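Local coordinates for protein malonyl CoA reductase (malonate semialdehyde-forming) (Sulfolobus tokodaii, PDB 2EP5) that probably reduces malonyl-CoA to malonate semialdehyde with NADPH and belongs to the aspartate-semialdehyde dehydrogenase family, at residues P149-K161 with E204-N216. Sequence-based numbering, arbitrary orientation.
Sequences PNCTAAIMSMPIK and EEDKIAKELTKLN
Leu-212 enters helix 151-160 as a knob into a hole formed by Ala-153, Met-156, Ser-157 and Ile-160. Leu-212 CD1 lies 3.5 Å from Ala-153 O, and Leu-212 CD2 meets Ile-160 CD1 at 3.7 Å, the two side chains crossing at about a right angle. The helix axes approach to 8.8 Å and cross at -46°, with Ala-153 facing Ile-208 at backbone level. On one flank Leu-215 spreads both methyls against the ring of Pro-149; on another, Ile-208 CD1 lies 3.4 Å from Thr-152 CG2.

Polar bonds gather where helix 151-160 begins. Glu-211, extended beyond CG, delivers OE1 to Asn-150 N at 2.6 Å, a nearly straight bond (171°) on the syn lone pair. Asn-150 has CG anti to its own N (chi1 157°), which turns the amide toward Glu-204: ND2 donates to Glu-204 OE2 at 2.8 Å from above the carboxylate plane, while OD1 caps the helix by accepting from Ala-153 N. Thr-152 OG1 donates to Glu-204 OE2 as well, at 2.9 Å. Replacing Asn-150 with leucine would probably leave Ala-153 N without its cap and Glu-204 OE2 short of one donor.

These bonds probably help to hold the backbone beside Cys-151, the predicted acyl-thioester nucleophile. Arg-112 pairs with Glu-211 OE2, and Gln-178 also donates to Glu-204 OE2. The nucleophile's helix follows 144-147, edge strand of the parallel Rossmann-type sheet, and here packs on helix 204-215 of the dimerisation domain, whose strands 171-178 and 244-251, the latter bearing the predicted proton acceptor His-244, receive Thr-152 and Met-156.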
loop_
_atom_site.group_PDB
_atom_site.type_symbol
_atom_site.label_atom_id
_atom_site.label_comp_id
_atom_site.label_asym_id
_atom_site.label_seq_id
_atom_site.Cartn_x
_atom_site.Cartn_y
_atom_site.Cartn_z
ATOM N N PRO A 149 -3.548 3.827 30.223
ATOM C CA PRO A 149 -4.520 4.345 29.260
ATOM C C PRO A 149 -4.466 3.839 27.826
ATOM O O PRO A 149 -3.545 3.129 27.417
ATOM C CB PRO A 149 -4.284 5.852 29.330
ATOM C CG PRO A 149 -2.793 5.924 29.508
ATOM C CD PRO A 149 -2.531 4.844 30.549
ATOM N N ASN A 150 -5.494 4.221 27.079
ATOM C CA ASN A 150 -5.618 3.915 25.664
ATOM C C ASN A 150 -4.329 4.434 25.012
ATOM O O ASN A 150 -3.849 5.523 25.353
ATOM C CB ASN A 150 -6.868 4.628 25.119
ATOM C CG ASN A 150 -6.825 4.851 23.622
ATOM O OD1 ASN A 150 -6.327 5.876 23.150
ATOM N ND2 ASN A 150 -7.350 3.893 22.864
ATOM N N CYS A 151 -3.763 3.651 24.097
ATOM C CA CYS A 151 -2.512 4.027 23.435
ATOM C C CYS A 151 -2.496 5.451 22.888
ATOM O O CYS A 151 -1.530 6.191 23.093
ATOM C CB CYS A 151 -2.172 3.017 22.324
ATOM S SG CYS A 151 -3.528 2.579 21.213
ATOM N N THR A 152 -3.566 5.845 22.210
ATOM C CA THR A 152 -3.647 7.185 21.647
ATOM C C THR A 152 -3.660 8.229 22.763
ATOM O O THR A 152 -2.999 9.265 22.669
ATOM C CB THR A 152 -4.916 7.350 20.799
ATOM O OG1 THR A 152 -5.012 6.260 19.875
ATOM C CG2 THR A 152 -4.874 8.669 20.029
ATOM N N ALA A 153 -4.422 7.947 23.816
ATOM C CA ALA A 153 -4.514 8.848 24.953
ATOM C C ALA A 153 -3.129 9.021 25.555
ATOM O O ALA A 153 -2.697 10.144 25.846
ATOM C CB ALA A 153 -5.465 8.275 25.998
ATOM N N ALA A 154 -2.440 7.897 25.745
ATOM C CA ALA A 154 -1.097 7.901 26.309
ATOM C C ALA A 154 -0.191 8.822 25.501
ATOM O O ALA A 154 0.515 9.662 26.057
ATOM C CB ALA A 154 -0.532 6.493 26.312
ATOM N N ILE A 155 -0.221 8.665 24.182
ATOM C CA ILE A 155 0.611 9.477 23.311
ATOM C C ILE A 155 0.230 10.959 23.381
ATOM O O ILE A 155 1.093 11.822 23.543
ATOM C CB ILE A 155 0.531 8.959 21.847
ATOM C CG1 ILE A 155 1.080 7.523 21.788
ATOM C CG2 ILE A 155 1.333 9.873 20.911
ATOM C CD1 ILE A 155 0.886 6.820 20.454
ATOM N N MET A 156 -1.063 11.249 23.276
ATOM C CA MET A 156 -1.547 12.629 23.325
ATOM C C MET A 156 -1.249 13.354 24.639
ATOM O O MET A 156 -0.997 14.561 24.645
ATOM C CB MET A 156 -3.056 12.664 23.091
ATOM C CG MET A 156 -3.512 12.114 21.757
ATOM S SD MET A 156 -2.660 12.850 20.344
ATOM C CE MET A 156 -2.289 11.346 19.388
ATOM N N SER A 157 -1.277 12.626 25.753
ATOM C CA SER A 157 -1.039 13.232 27.058
ATOM C C SER A 157 0.366 13.784 27.257
ATOM O O SER A 157 0.556 14.727 28.024
ATOM C CB SER A 157 -1.351 12.231 28.175
ATOM O OG SER A 157 -0.457 11.130 28.168
ATOM N N MET A 158 1.347 13.211 26.563
ATOM C CA MET A 158 2.731 13.653 26.704
ATOM C C MET A 158 2.936 15.154 26.482
ATOM O O MET A 158 3.471 15.843 27.348
ATOM C CB MET A 158 3.642 12.865 25.760
ATOM C CG MET A 158 3.621 11.365 25.995
ATOM S SD MET A 158 4.192 10.929 27.644
ATOM C CE MET A 158 5.966 10.837 27.386
ATOM N N PRO A 159 2.518 15.681 25.318
ATOM C CA PRO A 159 2.714 17.114 25.095
ATOM C C PRO A 159 1.764 18.015 25.886
ATOM O O PRO A 159 2.101 19.153 26.201
ATOM C CB PRO A 159 2.533 17.252 23.588
ATOM C CG PRO A 159 1.513 16.226 23.289
ATOM C CD PRO A 159 1.948 15.036 24.122
ATOM N N ILE A 160 0.583 17.497 26.209
ATOM C CA ILE A 160 -0.417 18.246 26.943
ATOM C C ILE A 160 -0.049 18.538 28.403
ATOM O O ILE A 160 -0.226 19.664 28.873
ATOM C CB ILE A 160 -1.776 17.512 26.894
ATOM C CG1 ILE A 160 -2.342 17.581 25.475
ATOM C CG2 ILE A 160 -2.760 18.135 27.879
ATOM C CD1 ILE A 160 -3.625 16.805 25.293
ATOM N N LYS A 161 0.458 17.534 29.115
ATOM C CA LYS A 161 0.830 17.698 30.521
ATOM C C LYS A 161 1.695 18.933 30.786
ATOM O O LYS A 161 1.317 19.810 31.566
ATOM C CB LYS A 161 1.552 16.443 31.028
ATOM C CG LYS A 161 2.068 16.549 32.457
ATOM C CD LYS A 161 0.931 16.634 33.461
ATOM C CE LYS A 161 1.477 16.736 34.885
ATOM N NZ LYS A 161 0.398 16.645 35.902
ATOM N N GLU A 204 -13.067 5.114 20.343
ATOM C CA GLU A 204 -11.763 5.745 20.516
ATOM C C GLU A 204 -11.831 7.203 20.947
ATOM O O GLU A 204 -11.066 7.633 21.800
ATOM C CB GLU A 204 -10.960 5.664 19.215
ATOM C CG GLU A 204 -9.466 5.929 19.385
ATOM C CD GLU A 204 -8.745 4.770 20.064
ATOM O OE1 GLU A 204 -9.424 3.787 20.461
ATOM O OE2 GLU A 204 -7.499 4.843 20.200
ATOM N N GLU A 205 -12.738 7.966 20.350
ATOM C CA GLU A 205 -12.846 9.387 20.661
ATOM C C GLU A 205 -13.278 9.689 22.093
ATOM O O GLU A 205 -12.737 10.586 22.725
ATOM C CB GLU A 205 -13.772 10.061 19.633
ATOM C CG GLU A 205 -13.200 9.922 18.228
ATOM C CD GLU A 205 -14.207 10.130 17.116
ATOM O OE1 GLU A 205 -15.354 9.645 17.220
ATOM O OE2 GLU A 205 -13.831 10.763 16.114
ATOM N N ASP A 206 -14.228 8.922 22.609
ATOM C CA ASP A 206 -14.699 9.120 23.965
ATOM C C ASP A 206 -13.621 8.721 24.979
ATOM O O ASP A 206 -13.419 9.410 25.982
ATOM C CB ASP A 206 -15.975 8.315 24.191
ATOM C CG ASP A 206 -16.680 8.700 25.473
ATOM O OD1 ASP A 206 -16.964 9.908 25.649
ATOM O OD2 ASP A 206 -16.950 7.800 26.304
ATOM N N LYS A 207 -12.928 7.613 24.715
ATOM C CA LYS A 207 -11.858 7.148 25.599
ATOM C C LYS A 207 -10.714 8.157 25.669
ATOM O O LYS A 207 -10.122 8.372 26.731
ATOM C CB LYS A 207 -11.298 5.812 25.110
ATOM C CG LYS A 207 -12.234 4.631 25.265
ATOM C CD LYS A 207 -11.610 3.384 24.673
ATOM C CE LYS A 207 -12.572 2.209 24.713
ATOM N NZ LYS A 207 -12.041 1.057 23.932
ATOM N N ILE A 208 -10.397 8.774 24.535
ATOM C CA ILE A 208 -9.316 9.746 24.498
ATOM C C ILE A 208 -9.634 10.948 25.368
ATOM O O ILE A 208 -8.868 11.291 26.267
ATOM C CB ILE A 208 -9.038 10.226 23.050
ATOM C CG1 ILE A 208 -8.398 9.088 22.247
ATOM C CG2 ILE A 208 -8.137 11.471 23.063
ATOM C CD1 ILE A 208 -8.070 9.452 20.813
ATOM N N ALA A 209 -10.768 11.585 25.098
ATOM C CA ALA A 209 -11.187 12.763 25.849
ATOM C C ALA A 209 -11.298 12.514 27.354
ATOM O O ALA A 209 -10.740 13.262 28.151
ATOM C CB ALA A 209 -12.522 13.290 25.301
ATOM N N LYS A 210 -12.012 11.469 27.746
ATOM C CA LYS A 210 -12.174 11.173 29.163
ATOM C C LYS A 210 -10.869 10.800 29.858
ATOM O O LYS A 210 -10.522 11.374 30.895
ATOM C CB LYS A 210 -13.196 10.052 29.359
ATOM C CG LYS A 210 -14.597 10.410 28.889
ATOM C CD LYS A 210 -15.612 9.336 29.293
ATOM C CE LYS A 210 -16.991 9.626 28.699
ATOM N NZ LYS A 210 -17.421 11.032 28.971
ATOM N N GLU A 211 -10.144 9.840 29.290
ATOM C CA GLU A 211 -8.884 9.399 29.884
ATOM C C GLU A 211 -7.871 10.526 30.005
ATOM O O GLU A 211 -7.111 10.585 30.966
ATOM C CB GLU A 211 -8.293 8.245 29.074
ATOM C CG GLU A 211 -8.999 6.927 29.316
ATOM C CD GLU A 211 -8.444 5.798 28.463
ATOM O OE1 GLU A 211 -7.210 5.730 28.290
ATOM O OE2 GLU A 211 -9.243 4.974 27.978
ATOM N N LEU A 212 -7.865 11.427 29.033
ATOM C CA LEU A 212 -6.944 12.559 29.067
ATOM C C LEU A 212 -7.257 13.412 30.313
ATOM O O LEU A 212 -6.366 14.027 30.909
ATOM C CB LEU A 212 -7.107 13.378 27.783
ATOM C CG LEU A 212 -5.861 13.792 26.986
ATOM C CD1 LEU A 212 -4.892 12.640 26.853
ATOM C CD2 LEU A 212 -6.297 14.294 25.621
ATOM N N THR A 213 -8.530 13.424 30.705
ATOM C CA THR A 213 -8.987 14.171 31.879
ATOM C C THR A 213 -8.395 13.616 33.183
ATOM O O THR A 213 -8.060 14.372 34.105
ATOM C CB THR A 213 -10.532 14.140 31.966
ATOM O OG1 THR A 213 -11.079 15.120 31.073
ATOM C CG2 THR A 213 -10.996 14.414 33.357
ATOM N N LYS A 214 -8.262 12.295 33.258
ATOM C CA LYS A 214 -7.706 11.657 34.444
ATOM C C LYS A 214 -6.180 11.676 34.440
ATOM O O LYS A 214 -5.555 11.881 35.474
ATOM C CB LYS A 214 -8.202 10.218 34.542
ATOM C CG LYS A 214 -7.842 9.531 35.845
ATOM C CD LYS A 214 -8.500 8.160 35.916
ATOM C CE LYS A 214 -8.216 7.473 37.237
ATOM N NZ LYS A 214 -8.965 6.195 37.327
ATOM N N LEU A 215 -5.579 11.461 33.273
ATOM C CA LEU A 215 -4.122 11.467 33.159
ATOM C C LEU A 215 -3.529 12.808 33.570
ATOM O O LEU A 215 -2.451 12.864 34.169
ATOM C CB LEU A 215 -3.708 11.153 31.726
ATOM C CG LEU A 215 -4.002 9.718 31.291
ATOM C CD1 LEU A 215 -3.808 9.589 29.786
ATOM C CD2 LEU A 215 -3.099 8.752 32.066
ATOM N N ASN A 216 -4.242 13.886 33.253
ATOM C CA ASN A 216 -3.777 15.229 33.572
ATOM C C ASN A 216 -4.367 15.762 34.864
ATOM O O ASN A 216 -4.182 16.929 35.197
ATOM C CB ASN A 216 -4.126 16.180 32.428
ATOM C CG ASN A 216 -3.420 15.818 31.141
ATOM O OD1 ASN A 216 -2.203 15.969 31.029
ATOM N ND2 ASN A 216 -4.175 15.321 30.168
HETATM O O HOH W 1 -1.384 14.529 35.978
#